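Local coordinates for solute-binding periplasmic protein of iron/siderophore ABC transporter (PDB 6B2Y), which probably binds chelated iron or a related metal complex in the periplasm and hands it to an inner-membrane ABC transporter for uptake, at residues E229-T233 against T262-V268; G232-K236 against N250-N254; I275-S279 against I309-I315; F242-G248 against F346-Y351; K272-Y276 against T317-V321. All coordinates share one frame; numbering follows the deposited sequence.

How the contacts relate
All five contacts belong to the lobe built on the mixed sheet that contains strands 217-221 and 275-280, and together they illustrate how one sheet is dressed on its two faces. Contacts 1 and 2 share Gly232 and Thr233, their centres about 10 Å apart. Contacts 3 and 5 share Ile275 and Tyr276, with centres about 8 Å apart. Contact 1 meets contact 3 where Leu265 CD1 lies 3.8 Å from Ile315 CD1. The other face belongs to contact 4, whose Phe350 CD1 reaches Ile275 CD1 at 3.5 Å. A salt bridge of 2.9 Å from Lys253 NZ to Asp244 OD2 ties contact 2 to contact 4, and a sodium ion lies about 5 Å from the Lys253 side chain.

Contact 1: residues E229-T233 against T262-V268; sequences ECCGT and TVNLEKV
The side chain of Cys231 lies over the start of helix 265-271, its SG 3.8 Å from both CA and CD1 of Leu265. Here a vicinal disulfide, Cys230 to Cys231, leads into a two-stranded antiparallel ribbon formed by strands 232-234 and 260-262. With chi1 at -43°, SG of Cys231 is swung to the backbone N side, a setting that carries the sulfur to the helix and also within 4.2 Å of Val268 CG2. Of its two branches Leu265 uses CD1, which touches the sulfur and also packs on Ile315. The ribbon is joined beside the disulfide by a backbone hydrogen bond from Val263 N to Cys231 O, 2.9 Å long. One residue further on, Gly232 faces Thr262 as a non-hydrogen-bonded pair. Thr262 turns its methyl, not its hydroxyl, to the disulfide loop: CG2 sits 3.4 Å from Cys230 O. Phe219 of strand 217-221 touches Cys231, Thr233 and Val268 alike, so the ribbon and the helix share this neighbour. The hydroxyl of Thr233 bonds to Ile220 O, while its methyl packs on Val263, CG2 to CG2 at 3.7 Å.

Contact 2: residues G232-K236 against N250-N254; sequences GTAGK and NIAKN
This is a largely polar, buried contact between the end of strand 232-234 and the turn that follows edge strand 249-250, and it shows how one asparagine can tie a turn to a neighbouring strand. Asn250 uses both ends of its amide. ND2 gives a nearly straight bond to Ala234 O, 2.9 Å, which lies in the amide plane of the asparagine although the donor stands above the plane of the carbonyl. OD1 turns back to accept from Ala252 N at 2.9 Å, an Asx turn within the type I turn from Asn250 to Lys253. With CG anti to the backbone N (chi1 176°), the amide projects at the strand, and these bonds restrain its rotation. A water extends the grip, donating to Asn250 OD1 at 2.7 Å and to Thr233 OG1, whose other bond is to Ile220 O; a second accepts from ND2. Between the polar links, Ala252 CB packs on Thr233 CG2 at 3.8 Å. At the far end Lys236 curls its chain over the carbonyl of Lys253, and a bend at chi4 (73°) brings NZ to Lys253 O at 2.8 Å, within the carbonyl plane. The same ammonium also bonds to Leu256 O. Lys253 directs its own chain the other way, to a salt bridge with Asp244 of helix 239-245, while Ile251 pairs through its backbone with Val218 of strand 217-221; the turn is thus held between that helix, the mixed sheet and strand 232-234.

Contact 3: residues I275-S279 against I309-I315; sequences IYIAS and ILGRKGI
Tyr276 leaves strand 275-280 with its CB directed at the 309-315 segment, and an extended chi1 of 169° carries the ring away from the strand toward the end of the helix. Leu310, running past in the opposite direction, comes obliquely to the ring: CD2 of Leu310 is 3.7 Å from CD2 and 3.6 Å from CE2 of Tyr276. Farther out, CZ has Ile315 CG2 as a looser neighbour. At the tip, OH lies 4.1 Å from Ile309 CG2 and 3.2 Å from Arg312 NH2. The last approach is at the guanidinium edge, but its angle is too poor for a hydrogen bond. Instead both groups converge on Glu221 OE2, to which Tyr276 gives a hydrogen bond and Arg312 a salt bridge; the shared carboxylate probably accounts for their closeness. Arg312 is itself steered by the helix it follows. Its NE donates to Ile309 O at 3.0 Å, in the carbonyl plane and on a lone pair, while Ile315 CG1 rests over one guanidinium face toward its rim, 3.7 Å above the plane. The result is an apolar contact that ends in a polar cluster with Glu221, joining strand 275-280 to the C-terminal end of helix 299-310 in the alpha/beta lobe of a periplasmic binding protein.

Contact 4: residues F242-G248 against F346-Y351; sequences FIDQAGG and FAKWFY
Ala246 CB fits against helix 340-350, 3.6 Å from Phe346 CB and 3.5 Å from Ala347 N, a small methyl that lets the two backbones approach to 4.4 Å between CA atoms of Ala246 and Ala347. Two phenylalanines flank it. Phe350 brings its edge to the end of the helix, with CE2 3.7 Å from Ala246 CB and the carbonyl O of Ile243 in the ring plane. Phe346 has Ile243 N at its edge, and its CE2 lies 3.8 Å from Phe242 CB. Tyr351 adds the polar link, its OH donating to Gly247 O over 2.7 Å; chi1 of -55° sets the ring beside the backbone N, with Ala246 O and Gly247 O at its edge. Ala246 O, 3.3 Å from Phe350 CD2, is buried between ring edges without a hydrogen-bond partner in the model. What places these carbonyls is the Schellman motif closing helix 239-245. Gly247, at positive phi, is its C-prime residue, with Gly248 N bonded to Ile243 O and Gly247 N to Asp244 O. Farther out, strands 217-221 and 275-280 meet Phe346 and Phe350. The Schellman-capped end of helix 239-245 thus packs on helix 340-350 over one face of the mixed sheet, in the helix-on-sheet layering of an alpha/beta fold.

Contact 5: residues K272-Y276 against T317-V321; sequences KPDIY and TLSAV
Leu318 sets its two methyl branches against two different partners, and its side chain crosses both at about a right angle: CD2 meets the Pro273 ring, 3.8 Å from CD, while CD1 lies 4.2 Å from Tyr276 CD1, approaching the plane of that ring obliquely. The setting is an alpha/beta fold, where the short helix 319-322 leads toward strand 326-330, which lies alongside strand 275-280 in the mixed sheet. Leu318 occupies the N-cap position of that helix, and its CG lies opposite the carbonyl carbon (chi1 -71°), an orientation that turns the forked end to the proline and tyrosine. Two residues on, Ala320 points its methyl toward the start of the strand. It meets Tyr276 CB at 3.9 Å, and it also sits 3.4 Å from Pro273 O and 3.5 Å from Asp274 O, so a single methyl is seated on the two carbonyls before the strand. Nearby layers extend the contact: Leu318 touches Leu269 of helix 265-271, and Ala320 O accepts from Ser326 OG. No direct hydrogen bond joins the two segments. A water stands in for one, accepting from Ala320 N at 2.6 Å in the first turn of the helix and donating to Pro273 O at 2.8 Å.

Contact 1: residues E229-T233 against T262-V268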
# COMPACT_ATOMS: atom_id res chain seq x y z
N GLU A 229 -18.16 12.04 -5.06
CA GLU A 229 -19.03 10.87 -5.01
C GLU A 229 -18.51 9.89 -3.97
O GLU A 229 -17.32 9.56 -3.95
CB GLU A 229 -19.09 10.20 -6.38
CG GLU A 229 -19.17 11.16 -7.55
CD GLU A 229 -19.89 10.57 -8.74
OE1 GLU A 229 -20.87 9.82 -8.53
OE2 GLU A 229 -19.48 10.86 -9.89
N CYS A 230 -19.41 9.39 -3.12
CA CYS A 230 -18.93 8.62 -1.99
C CYS A 230 -18.56 7.20 -2.38
O CYS A 230 -19.01 6.64 -3.38
CB CYS A 230 -19.96 8.51 -0.87
SG CYS A 230 -19.35 7.36 0.42
N CYS A 231 -17.71 6.62 -1.52
CA CYS A 231 -17.63 5.19 -1.34
C CYS A 231 -16.90 4.53 -2.51
O CYS A 231 -17.44 3.63 -3.17
CB CYS A 231 -19.02 4.59 -1.12
SG CYS A 231 -20.17 5.52 0.01
N GLY A 232 -15.69 5.00 -2.78
CA GLY A 232 -14.72 4.14 -3.41
C GLY A 232 -14.43 2.96 -2.51
O GLY A 232 -14.48 3.07 -1.29
N THR A 233 -14.16 1.81 -3.12
CA THR A 233 -13.98 0.60 -2.33
C THR A 233 -13.17 -0.39 -3.16
O THR A 233 -12.74 -0.09 -4.28
CB THR A 233 -15.33 0.02 -1.89
OG1 THR A 233 -15.12 -1.02 -0.94
CG2 THR A 233 -16.13 -0.51 -3.09
N THR A 262 -16.30 2.17 -7.37
CA THR A 262 -17.19 2.97 -6.54
C THR A 262 -18.51 2.23 -6.34
O THR A 262 -19.04 1.64 -7.28
CB THR A 262 -17.43 4.35 -7.15
OG1 THR A 262 -16.20 5.10 -7.18
CG2 THR A 262 -18.45 5.15 -6.35
N VAL A 263 -19.03 2.25 -5.12
CA VAL A 263 -20.34 1.71 -4.79
C VAL A 263 -21.15 2.84 -4.17
O VAL A 263 -20.65 3.56 -3.32
CB VAL A 263 -20.22 0.52 -3.81
CG1 VAL A 263 -21.59 0.10 -3.28
CG2 VAL A 263 -19.50 -0.66 -4.49
N ASN A 264 -22.39 3.00 -4.61
CA ASN A 264 -23.13 4.17 -4.13
C ASN A 264 -23.51 4.01 -2.67
O ASN A 264 -23.67 2.89 -2.16
CB ASN A 264 -24.37 4.41 -4.98
CG ASN A 264 -24.20 5.60 -5.93
OD1 ASN A 264 -24.29 6.75 -5.51
ND2 ASN A 264 -23.95 5.31 -7.20
N LEU A 265 -23.66 5.15 -1.99
CA LEU A 265 -23.87 5.15 -0.54
C LEU A 265 -25.12 4.37 -0.16
O LEU A 265 -25.15 3.73 0.89
CB LEU A 265 -23.93 6.58 -0.01
CG LEU A 265 -24.21 6.71 1.49
CD1 LEU A 265 -23.17 5.92 2.29
CD2 LEU A 265 -24.22 8.16 1.94
N GLU A 266 -26.16 4.42 -1.00
CA GLU A 266 -27.39 3.71 -0.67
C GLU A 266 -27.17 2.20 -0.57
O GLU A 266 -27.81 1.53 0.25
CB GLU A 266 -28.47 4.02 -1.72
CG GLU A 266 -28.86 5.50 -1.81
CD GLU A 266 -27.84 6.36 -2.55
OE1 GLU A 266 -27.72 7.55 -2.20
OE2 GLU A 266 -27.17 5.83 -3.47
N LYS A 267 -26.25 1.66 -1.37
CA LYS A 267 -25.99 0.22 -1.32
C LYS A 267 -25.23 -0.15 -0.06
O LYS A 267 -25.51 -1.19 0.56
CB LYS A 267 -25.23 -0.22 -2.57
CG LYS A 267 -26.09 -0.28 -3.82
CD LYS A 267 -25.30 0.18 -5.03
CE LYS A 267 -26.01 -0.23 -6.31
NZ LYS A 267 -26.65 -1.56 -6.17
N VAL A 268 -24.25 0.67 0.34
CA VAL A 268 -23.55 0.44 1.60
C VAL A 268 -24.54 0.37 2.75
O VAL A 268 -24.52 -0.57 3.56
CB VAL A 268 -22.49 1.53 1.84
CG1 VAL A 268 -21.66 1.20 3.07
CG2 VAL A 268 -21.60 1.67 0.61

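Contact 2: residues G232-K236 against N250-N254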
# COMPACT_ATOMS: atom_id res chain seq x y z
N GLY A 232 -15.69 5.00 -2.78
CA GLY A 232 -14.72 4.14 -3.41
C GLY A 232 -14.43 2.96 -2.51
O GLY A 232 -14.48 3.07 -1.29
N THR A 233 -14.16 1.81 -3.12
CA THR A 233 -13.98 0.60 -2.33
C THR A 233 -13.17 -0.39 -3.16
O THR A 233 -12.74 -0.09 -4.28
CB THR A 233 -15.33 0.02 -1.89
OG1 THR A 233 -15.12 -1.02 -0.94
CG2 THR A 233 -16.13 -0.51 -3.09
N ALA A 234 -12.95 -1.57 -2.59
CA ALA A 234 -12.27 -2.68 -3.23
C ALA A 234 -13.24 -3.83 -3.44
O ALA A 234 -14.03 -4.16 -2.54
CB ALA A 234 -11.08 -3.17 -2.39
N GLY A 235 -13.18 -4.45 -4.62
CA GLY A 235 -14.02 -5.59 -4.91
C GLY A 235 -13.25 -6.90 -4.96
O GLY A 235 -12.82 -7.42 -3.92
N LYS A 236 -13.05 -7.44 -6.17
CA LYS A 236 -12.33 -8.70 -6.33
C LYS A 236 -10.83 -8.45 -6.48
O LYS A 236 -10.22 -8.64 -7.54
CB LYS A 236 -12.86 -9.47 -7.53
CG LYS A 236 -14.37 -9.68 -7.53
CD LYS A 236 -14.86 -9.77 -8.98
CE LYS A 236 -16.10 -10.63 -9.08
NZ LYS A 236 -17.26 -9.90 -8.52
N ASN A 250 -16.28 -9.35 2.45
CA ASN A 250 -16.30 -8.05 1.77
C ASN A 250 -17.63 -7.86 1.04
O ASN A 250 -17.88 -8.49 0.01
CB ASN A 250 -15.12 -7.96 0.80
CG ASN A 250 -15.13 -6.68 -0.02
OD1 ASN A 250 -15.85 -5.73 0.30
ND2 ASN A 250 -14.32 -6.65 -1.09
N ILE A 251 -18.48 -6.95 1.56
CA ILE A 251 -19.79 -6.72 0.95
C ILE A 251 -19.69 -6.18 -0.46
O ILE A 251 -20.67 -6.22 -1.21
CB ILE A 251 -20.65 -5.76 1.83
CG1 ILE A 251 -20.06 -4.35 1.81
CG2 ILE A 251 -20.76 -6.31 3.25
CD1 ILE A 251 -21.08 -3.21 1.96
N ALA A 252 -18.52 -5.68 -0.86
CA ALA A 252 -18.35 -5.16 -2.21
C ALA A 252 -17.84 -6.21 -3.20
O ALA A 252 -17.83 -5.94 -4.41
CB ALA A 252 -17.39 -3.95 -2.19
N LYS A 253 -17.46 -7.41 -2.73
CA LYS A 253 -16.83 -8.39 -3.61
C LYS A 253 -17.73 -8.77 -4.78
O LYS A 253 -17.28 -8.83 -5.93
CB LYS A 253 -16.44 -9.64 -2.81
CG LYS A 253 -15.57 -10.64 -3.58
CD LYS A 253 -15.09 -11.79 -2.68
CE LYS A 253 -13.94 -12.57 -3.33
NZ LYS A 253 -13.32 -13.60 -2.43
N ASN A 254 -19.02 -9.02 -4.51
CA ASN A 254 -19.96 -9.34 -5.58
C ASN A 254 -20.46 -8.11 -6.32
O ASN A 254 -21.18 -8.26 -7.31
CB ASN A 254 -21.18 -10.09 -5.03
CG ASN A 254 -20.81 -11.38 -4.32
OD1 ASN A 254 -19.99 -12.17 -4.81
ND2 ASN A 254 -21.41 -11.60 -3.15
O HOH W 1 -16.04 -3.07 0.94
O HOH W 2 -12.95 -9.19 -1.42

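Contact 3: residues I275-S279 against I309-I315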
# COMPACT_ATOMS: atom_id res chain seq x y z
N ILE A 275 -18.94 -4.46 10.04
CA ILE A 275 -17.71 -3.74 10.33
C ILE A 275 -17.47 -2.70 9.25
O ILE A 275 -17.70 -2.97 8.06
CB ILE A 275 -16.52 -4.73 10.42
CG1 ILE A 275 -16.67 -5.63 11.64
CG2 ILE A 275 -15.18 -4.00 10.44
CD1 ILE A 275 -15.64 -6.73 11.73
N TYR A 276 -17.03 -1.51 9.65
CA TYR A 276 -16.74 -0.41 8.74
C TYR A 276 -15.27 -0.03 8.86
O TYR A 276 -14.76 0.13 9.98
CB TYR A 276 -17.62 0.82 9.02
CG TYR A 276 -17.16 2.06 8.27
CD1 TYR A 276 -17.60 2.31 6.99
CD2 TYR A 276 -16.28 2.96 8.85
CE1 TYR A 276 -17.18 3.43 6.29
CE2 TYR A 276 -15.85 4.09 8.16
CZ TYR A 276 -16.31 4.32 6.88
OH TYR A 276 -15.89 5.43 6.18
N ILE A 277 -14.59 0.09 7.72
CA ILE A 277 -13.19 0.49 7.66
C ILE A 277 -13.07 1.67 6.72
O ILE A 277 -13.61 1.63 5.61
CB ILE A 277 -12.27 -0.66 7.17
CG1 ILE A 277 -12.51 -1.93 7.98
CG2 ILE A 277 -10.81 -0.26 7.28
CD1 ILE A 277 -11.58 -3.08 7.56
N ALA A 278 -12.33 2.70 7.14
CA ALA A 278 -11.97 3.81 6.28
C ALA A 278 -10.47 3.79 6.03
O ALA A 278 -9.69 3.52 6.94
CB ALA A 278 -12.37 5.16 6.92
N SER A 279 -10.05 4.08 4.80
CA SER A 279 -8.63 4.26 4.52
C SER A 279 -8.33 5.73 4.28
O SER A 279 -9.18 6.48 3.79
CB SER A 279 -8.14 3.45 3.31
OG SER A 279 -8.35 4.14 2.09
N ILE A 309 -14.62 11.63 10.27
CA ILE A 309 -15.03 10.88 9.09
C ILE A 309 -16.29 10.07 9.38
O ILE A 309 -17.15 9.90 8.51
CB ILE A 309 -13.87 10.00 8.60
CG1 ILE A 309 -12.81 10.86 7.91
CG2 ILE A 309 -14.35 8.90 7.65
CD1 ILE A 309 -13.26 11.35 6.55
N LEU A 310 -16.40 9.55 10.60
CA LEU A 310 -17.57 8.76 10.99
C LEU A 310 -18.81 9.62 11.20
O LEU A 310 -19.90 9.06 11.32
CB LEU A 310 -17.27 7.97 12.26
CG LEU A 310 -16.16 6.92 12.24
CD1 LEU A 310 -16.00 6.32 13.61
CD2 LEU A 310 -16.48 5.85 11.22
N GLY A 311 -18.66 10.94 11.27
CA GLY A 311 -19.79 11.83 11.44
C GLY A 311 -20.41 12.35 10.16
O GLY A 311 -21.31 13.20 10.23
N ARG A 312 -19.97 11.87 9.00
CA ARG A 312 -20.55 12.30 7.73
C ARG A 312 -21.96 11.76 7.57
O ARG A 312 -22.34 10.74 8.16
CB ARG A 312 -19.69 11.83 6.55
CG ARG A 312 -18.37 12.55 6.37
CD ARG A 312 -17.54 11.88 5.26
NE ARG A 312 -17.18 10.52 5.62
CZ ARG A 312 -17.18 9.48 4.77
NH1 ARG A 312 -17.53 9.65 3.51
NH2 ARG A 312 -16.85 8.28 5.20
N LYS A 313 -22.75 12.46 6.76
CA LYS A 313 -24.12 12.03 6.51
C LYS A 313 -24.14 10.65 5.86
O LYS A 313 -23.22 10.27 5.14
CB LYS A 313 -24.84 13.03 5.61
CG LYS A 313 -24.86 14.46 6.15
CD LYS A 313 -25.85 15.34 5.39
CE LYS A 313 -27.05 15.76 6.27
NZ LYS A 313 -27.84 14.61 6.83
N GLY A 314 -25.22 9.91 6.13
CA GLY A 314 -25.38 8.57 5.58
C GLY A 314 -24.56 7.55 6.34
O GLY A 314 -25.10 6.62 6.94
N ILE A 315 -23.23 7.74 6.32
CA ILE A 315 -22.32 6.89 7.07
C ILE A 315 -22.70 6.84 8.55
O ILE A 315 -22.62 5.78 9.19
CB ILE A 315 -20.87 7.38 6.87
CG1 ILE A 315 -20.51 7.38 5.38
CG2 ILE A 315 -19.88 6.59 7.72
CD1 ILE A 315 -20.35 5.99 4.77

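Contact 4: residues F242-G248 against F346-Y351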
# COMPACT_ATOMS: atom_id res chain seq x y z
N PHE A 242 -7.28 -8.41 1.44
CA PHE A 242 -6.93 -8.42 2.86
C PHE A 242 -8.12 -8.80 3.72
O PHE A 242 -7.97 -9.49 4.74
CB PHE A 242 -6.41 -7.05 3.31
CG PHE A 242 -5.36 -6.46 2.41
CD1 PHE A 242 -4.52 -7.27 1.66
CD2 PHE A 242 -5.20 -5.07 2.35
CE1 PHE A 242 -3.55 -6.70 0.84
CE2 PHE A 242 -4.24 -4.52 1.53
CZ PHE A 242 -3.43 -5.32 0.77
N ILE A 243 -9.30 -8.31 3.35
CA ILE A 243 -10.52 -8.71 4.05
C ILE A 243 -10.68 -10.22 4.01
O ILE A 243 -10.91 -10.86 5.05
CB ILE A 243 -11.73 -7.99 3.45
CG1 ILE A 243 -11.64 -6.49 3.76
CG2 ILE A 243 -13.04 -8.56 4.00
CD1 ILE A 243 -12.68 -5.67 3.02
N ASP A 244 -10.56 -10.81 2.81
CA ASP A 244 -10.67 -12.26 2.64
C ASP A 244 -9.70 -13.00 3.55
O ASP A 244 -10.10 -13.90 4.30
CB ASP A 244 -10.40 -12.66 1.17
CG ASP A 244 -11.43 -12.10 0.19
OD1 ASP A 244 -12.44 -11.51 0.60
OD2 ASP A 244 -11.21 -12.26 -1.04
N GLN A 245 -8.41 -12.65 3.49
CA GLN A 245 -7.42 -13.39 4.28
C GLN A 245 -7.64 -13.21 5.77
O GLN A 245 -7.30 -14.10 6.56
CB GLN A 245 -6.00 -12.94 3.91
CG GLN A 245 -5.57 -13.34 2.51
CD GLN A 245 -4.18 -12.82 2.17
OE1 GLN A 245 -3.20 -13.56 2.28
NE2 GLN A 245 -4.09 -11.57 1.75
N ALA A 246 -8.19 -12.07 6.18
CA ALA A 246 -8.44 -11.81 7.58
C ALA A 246 -9.75 -12.42 8.04
O ALA A 246 -10.16 -12.20 9.18
CB ALA A 246 -8.44 -10.30 7.86
N GLY A 247 -10.42 -13.19 7.18
CA GLY A 247 -11.63 -13.87 7.59
C GLY A 247 -12.89 -13.04 7.60
O GLY A 247 -13.85 -13.42 8.28
N GLY A 248 -12.92 -11.93 6.88
CA GLY A 248 -14.12 -11.15 6.73
C GLY A 248 -14.83 -11.45 5.42
O GLY A 248 -14.30 -12.11 4.52
N PHE A 346 -6.57 -6.02 10.18
CA PHE A 346 -7.94 -6.43 9.88
C PHE A 346 -8.33 -7.64 10.73
O PHE A 346 -9.41 -7.66 11.34
CB PHE A 346 -8.10 -6.78 8.40
CG PHE A 346 -8.11 -5.59 7.48
CD1 PHE A 346 -7.69 -4.33 7.94
CD2 PHE A 346 -8.51 -5.72 6.17
CE1 PHE A 346 -7.68 -3.25 7.08
CE2 PHE A 346 -8.50 -4.65 5.31
CZ PHE A 346 -8.09 -3.39 5.78
N ALA A 347 -7.48 -8.66 10.74
CA ALA A 347 -7.81 -9.90 11.45
C ALA A 347 -8.02 -9.64 12.93
O ALA A 347 -8.96 -10.17 13.54
CB ALA A 347 -6.70 -10.92 11.24
N LYS A 348 -7.14 -8.85 13.54
CA LYS A 348 -7.26 -8.56 14.96
C LYS A 348 -8.53 -7.78 15.27
O LYS A 348 -9.13 -7.97 16.34
CB LYS A 348 -6.01 -7.81 15.44
CG LYS A 348 -5.81 -7.80 16.96
CD LYS A 348 -4.59 -6.99 17.34
CE LYS A 348 -4.48 -6.83 18.85
NZ LYS A 348 -4.04 -8.09 19.51
N TRP A 349 -8.94 -6.87 14.37
CA TRP A 349 -10.21 -6.19 14.55
C TRP A 349 -11.38 -7.16 14.42
O TRP A 349 -12.34 -7.09 15.20
CB TRP A 349 -10.38 -5.07 13.54
CG TRP A 349 -9.39 -3.96 13.66
CD1 TRP A 349 -8.73 -3.57 14.78
CD2 TRP A 349 -8.97 -3.08 12.61
NE1 TRP A 349 -7.90 -2.50 14.49
CE2 TRP A 349 -8.04 -2.18 13.17
CE3 TRP A 349 -9.28 -2.98 11.25
CZ2 TRP A 349 -7.42 -1.19 12.41
CZ3 TRP A 349 -8.67 -1.99 10.50
CH2 TRP A 349 -7.75 -1.10 11.08
N PHE A 350 -11.33 -8.07 13.43
CA PHE A 350 -12.47 -8.93 13.15
C PHE A 350 -12.66 -9.96 14.25
O PHE A 350 -13.80 -10.33 14.56
CB PHE A 350 -12.29 -9.68 11.81
CG PHE A 350 -12.17 -8.79 10.59
CD1 PHE A 350 -12.40 -7.41 10.65
CD2 PHE A 350 -11.83 -9.34 9.36
CE1 PHE A 350 -12.28 -6.62 9.52
CE2 PHE A 350 -11.72 -8.56 8.22
CZ PHE A 350 -11.93 -7.19 8.30
N TYR A 351 -11.57 -10.48 14.80
CA TYR A 351 -11.61 -11.54 15.80
C TYR A 351 -10.67 -11.17 16.94
O TYR A 351 -9.58 -11.73 17.08
CB TYR A 351 -11.22 -12.89 15.17
CG TYR A 351 -12.08 -13.26 13.98
CD1 TYR A 351 -13.32 -13.86 14.14
CD2 TYR A 351 -11.64 -13.01 12.68
CE1 TYR A 351 -14.10 -14.19 13.06
CE2 TYR A 351 -12.43 -13.35 11.58
CZ TYR A 351 -13.65 -13.96 11.78
OH TYR A 351 -14.45 -14.30 10.71

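Contact 5: residues K272-Y276 against T317-V321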
# COMPACT_ATOMS: atom_id res chain seq x y z
N LYS A 272 -25.84 -2.97 5.32
CA LYS A 272 -25.75 -3.02 6.78
C LYS A 272 -24.53 -3.81 7.27
O LYS A 272 -24.67 -4.76 8.04
CB LYS A 272 -27.03 -3.59 7.36
CG LYS A 272 -28.28 -3.06 6.66
CD LYS A 272 -29.56 -3.49 7.36
CE LYS A 272 -30.24 -4.62 6.59
NZ LYS A 272 -30.86 -5.61 7.53
N PRO A 273 -23.32 -3.42 6.86
CA PRO A 273 -22.14 -4.22 7.18
C PRO A 273 -21.88 -4.28 8.68
O PRO A 273 -22.09 -3.31 9.41
CB PRO A 273 -21.00 -3.49 6.45
CG PRO A 273 -21.50 -2.07 6.32
CD PRO A 273 -22.97 -2.20 6.10
N ASP A 274 -21.39 -5.44 9.12
CA ASP A 274 -21.04 -5.61 10.53
C ASP A 274 -19.91 -4.68 10.94
O ASP A 274 -19.89 -4.16 12.06
CB ASP A 274 -20.65 -7.05 10.81
CG ASP A 274 -21.79 -8.02 10.60
OD1 ASP A 274 -22.96 -7.63 10.82
OD2 ASP A 274 -21.51 -9.18 10.23
N ILE A 275 -18.94 -4.46 10.04
CA ILE A 275 -17.71 -3.74 10.33
C ILE A 275 -17.47 -2.70 9.25
O ILE A 275 -17.70 -2.97 8.06
CB ILE A 275 -16.52 -4.73 10.42
CG1 ILE A 275 -16.67 -5.63 11.64
CG2 ILE A 275 -15.18 -4.00 10.44
CD1 ILE A 275 -15.64 -6.73 11.73
N TYR A 276 -17.03 -1.51 9.65
CA TYR A 276 -16.74 -0.41 8.74
C TYR A 276 -15.27 -0.03 8.86
O TYR A 276 -14.76 0.13 9.98
CB TYR A 276 -17.62 0.82 9.02
CG TYR A 276 -17.16 2.06 8.27
CD1 TYR A 276 -17.60 2.31 6.99
CD2 TYR A 276 -16.28 2.96 8.85
CE1 TYR A 276 -17.18 3.43 6.29
CE2 TYR A 276 -15.85 4.09 8.16
CZ TYR A 276 -16.31 4.32 6.88
OH TYR A 276 -15.89 5.43 6.18
N THR A 317 -25.40 6.72 10.01
CA THR A 317 -26.56 5.89 10.32
C THR A 317 -26.24 4.39 10.33
O THR A 317 -27.11 3.59 10.67
CB THR A 317 -27.69 6.16 9.32
OG1 THR A 317 -27.38 5.56 8.05
CG2 THR A 317 -27.93 7.67 9.14
N LEU A 318 -25.00 4.01 9.98
CA LEU A 318 -24.59 2.61 10.00
C LEU A 318 -24.50 2.10 11.42
O LEU A 318 -23.90 2.74 12.29
CB LEU A 318 -23.23 2.45 9.30
CG LEU A 318 -23.16 2.62 7.78
CD1 LEU A 318 -21.72 2.89 7.32
CD2 LEU A 318 -23.72 1.38 7.09
N SER A 319 -25.08 0.92 11.67
CA SER A 319 -24.89 0.28 12.96
C SER A 319 -23.42 0.03 13.26
O SER A 319 -23.00 0.09 14.43
CB SER A 319 -25.67 -1.04 13.03
OG SER A 319 -27.05 -0.82 12.83
N ALA A 320 -22.61 -0.26 12.24
CA ALA A 320 -21.18 -0.45 12.48
C ALA A 320 -20.54 0.81 13.04
O ALA A 320 -19.62 0.72 13.86
CB ALA A 320 -20.47 -0.85 11.18
N VAL A 321 -21.04 1.98 12.64
CA VAL A 321 -20.47 3.24 13.09
C VAL A 321 -20.84 3.51 14.55
O VAL A 321 -20.03 4.03 15.33
CB VAL A 321 -20.93 4.37 12.16
CG1 VAL A 321 -20.79 5.74 12.84
CG2 VAL A 321 -20.15 4.32 10.84
O HOH W 3 -23.39 -0.92 9.88